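Osmotically inducible lipoprotein OsmE (Pseudomonas aeruginosa PAO1, PDB 4DM5) is of unknown function but is a lipoprotein with a BamE-type domain, probably membrane-attached in the cell envelope and induced by osmotic stress. Local coordinates at residues G51-Y56 against L83-L88. Sequence-based numbering, arbitrary orientation.
Sequences GSCNSY and LSCSEL
The disulfide C53–C85 ties strand 52-60 to the first turn of helix 85-94 and illustrates how a covalent link can fix a terminal helix against a β-sheet. Its two SG atoms lie 2.1 Å apart with a left-handed S–S torsion of -84°. C53 reaches across with SG anti to its own backbone N (chi1 -173°), whereas C85 SG, anti to its own carbonyl carbon, lies 3.3 Å from N54 C. L88, one turn further along the helix, lays its CD2 branch 4.0 Å from C53 SG, and both C53 and L88 also rest on Y68 of strand 63-71. In this BamE-type domain an antiparallel four-stranded sheet carries the C-terminal helix on one face, while the side chains of N54 and Y56 pack on V33 of helix 30-37. The cross-linked helix starts with a capping box: E87 N donates to S84 OG at 3.0 Å, and S84 N returns a nearly straight bond (169°) to the anti side of E87 OE1. Beside the disulfide, S55 OG comes within 3.1 Å of C85 SG, and a water bonded to that hydroxyl accepts from S86 N (2.9 Å), bridging strand and helix start.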
loop_
_atom_site.group_PDB
_atom_site.type_symbol
_atom_site.label_atom_id
_atom_site.label_comp_id
_atom_site.label_asym_id
_atom_site.label_seq_id
_atom_site.Cartn_x
_atom_site.Cartn_y
_atom_site.Cartn_z
ATOM N N GLY A 51 -12.740 -3.280 4.354
ATOM C CA GLY A 51 -11.646 -3.730 3.474
ATOM C C GLY A 51 -10.389 -3.884 4.324
ATOM O O GLY A 51 -10.462 -3.892 5.583
ATOM N N SER A 52 -9.233 -3.919 3.704
ATOM C CA SER A 52 -8.068 -4.351 4.340
ATOM C C SER A 52 -6.882 -3.570 3.747
ATOM O O SER A 52 -7.052 -2.779 2.835
ATOM C CB SER A 52 -7.790 -5.772 4.090
ATOM O OG SER A 52 -7.689 -5.940 2.722
ATOM N N CYS A 53 -5.770 -3.709 4.396
ATOM C CA CYS A 53 -4.601 -2.867 3.990
ATOM C C CYS A 53 -3.337 -3.748 4.082
ATOM O O CYS A 53 -3.110 -4.469 5.040
ATOM C CB CYS A 53 -4.514 -1.672 4.925
ATOM S SG CYS A 53 -3.265 -0.473 4.398
ATOM N N ASN A 54 -2.452 -3.617 3.083
ATOM C CA ASN A 54 -1.146 -4.266 3.137
ATOM C C ASN A 54 -0.046 -3.247 3.326
ATOM O O ASN A 54 -0.041 -2.186 2.632
ATOM C CB ASN A 54 -0.830 -4.890 1.748
ATOM C CG ASN A 54 -1.704 -6.115 1.336
ATOM O OD1 ASN A 54 -2.482 -6.581 2.151
ATOM N ND2 ASN A 54 -1.528 -6.615 0.122
ATOM N N SER A 55 0.849 -3.550 4.250
ATOM C CA SER A 55 1.962 -2.545 4.529
ATOM C C SER A 55 3.219 -3.118 3.940
ATOM O O SER A 55 3.517 -4.344 4.076
ATOM C CB SER A 55 2.239 -2.350 6.007
ATOM O OG SER A 55 1.242 -1.605 6.646
ATOM N N TYR A 56 4.086 -2.247 3.388
ATOM C CA TYR A 56 5.402 -2.648 2.808
ATOM C C TYR A 56 6.461 -1.675 3.192
ATOM O O TYR A 56 6.141 -0.517 3.674
ATOM C CB TYR A 56 5.336 -2.628 1.277
ATOM C CG TYR A 56 4.160 -3.422 0.701
ATOM C CD1 TYR A 56 4.376 -4.743 0.337
ATOM C CD2 TYR A 56 2.927 -2.870 0.522
ATOM C CE1 TYR A 56 3.338 -5.502 -0.219
ATOM C CE2 TYR A 56 1.823 -3.582 -0.030
ATOM C CZ TYR A 56 2.076 -4.922 -0.426
ATOM O OH TYR A 56 1.101 -5.667 -1.003
ATOM N N LEU A 83 2.940 5.622 2.950
ATOM C CA LEU A 83 2.802 5.578 4.426
ATOM C C LEU A 83 2.386 4.171 4.822
ATOM O O LEU A 83 2.065 3.372 3.915
ATOM C CB LEU A 83 1.845 6.684 4.929
ATOM C CG LEU A 83 0.492 6.755 4.287
ATOM C CD1 LEU A 83 -0.496 7.306 5.303
ATOM C CD2 LEU A 83 0.386 7.622 3.013
ATOM N N SER A 84 2.499 3.840 6.086
ATOM C CA SER A 84 2.095 2.507 6.542
ATOM C C SER A 84 0.620 2.399 6.698
ATOM O O SER A 84 -0.057 3.366 6.790
ATOM C CB SER A 84 2.712 2.237 7.932
ATOM O OG SER A 84 2.192 3.089 8.904
ATOM N N CYS A 85 0.139 1.158 6.811
ATOM C CA CYS A 85 -1.281 0.994 7.077
ATOM C C CYS A 85 -1.754 1.591 8.466
ATOM O O CYS A 85 -2.921 2.091 8.542
ATOM C CB CYS A 85 -1.693 -0.470 7.020
ATOM S SG CYS A 85 -1.583 -1.180 5.358
ATOM N N SER A 86 -0.899 1.562 9.474
ATOM C CA SER A 86 -1.293 2.145 10.745
ATOM C C SER A 86 -1.290 3.660 10.674
ATOM O O SER A 86 -2.271 4.252 11.199
ATOM C CB SER A 86 -0.569 1.565 11.927
ATOM O OG SER A 86 0.731 2.060 11.946
ATOM N N GLU A 87 -0.399 4.251 9.833
ATOM C CA GLU A 87 -0.543 5.654 9.505
ATOM C C GLU A 87 -1.841 6.001 8.795
ATOM O O GLU A 87 -2.440 7.037 9.028
ATOM C CB GLU A 87 0.727 6.247 8.864
ATOM C CG GLU A 87 2.049 6.114 9.632
ATOM C CD GLU A 87 3.194 6.648 8.740
ATOM O OE1 GLU A 87 3.735 5.995 7.751
ATOM O OE2 GLU A 87 3.556 7.822 9.000
ATOM N N LEU A 88 -2.203 5.158 7.847
ATOM C CA LEU A 88 -3.419 5.323 7.143
ATOM C C LEU A 88 -4.590 5.320 8.161
ATOM O O LEU A 88 -5.419 6.193 8.094
ATOM C CB LEU A 88 -3.542 4.184 6.079
ATOM C CG LEU A 88 -4.821 4.296 5.252
ATOM C CD1 LEU A 88 -4.838 5.672 4.582
ATOM C CD2 LEU A 88 -4.676 3.271 4.136
HETATM O O HOH W 1 1.133 -0.566 9.338
#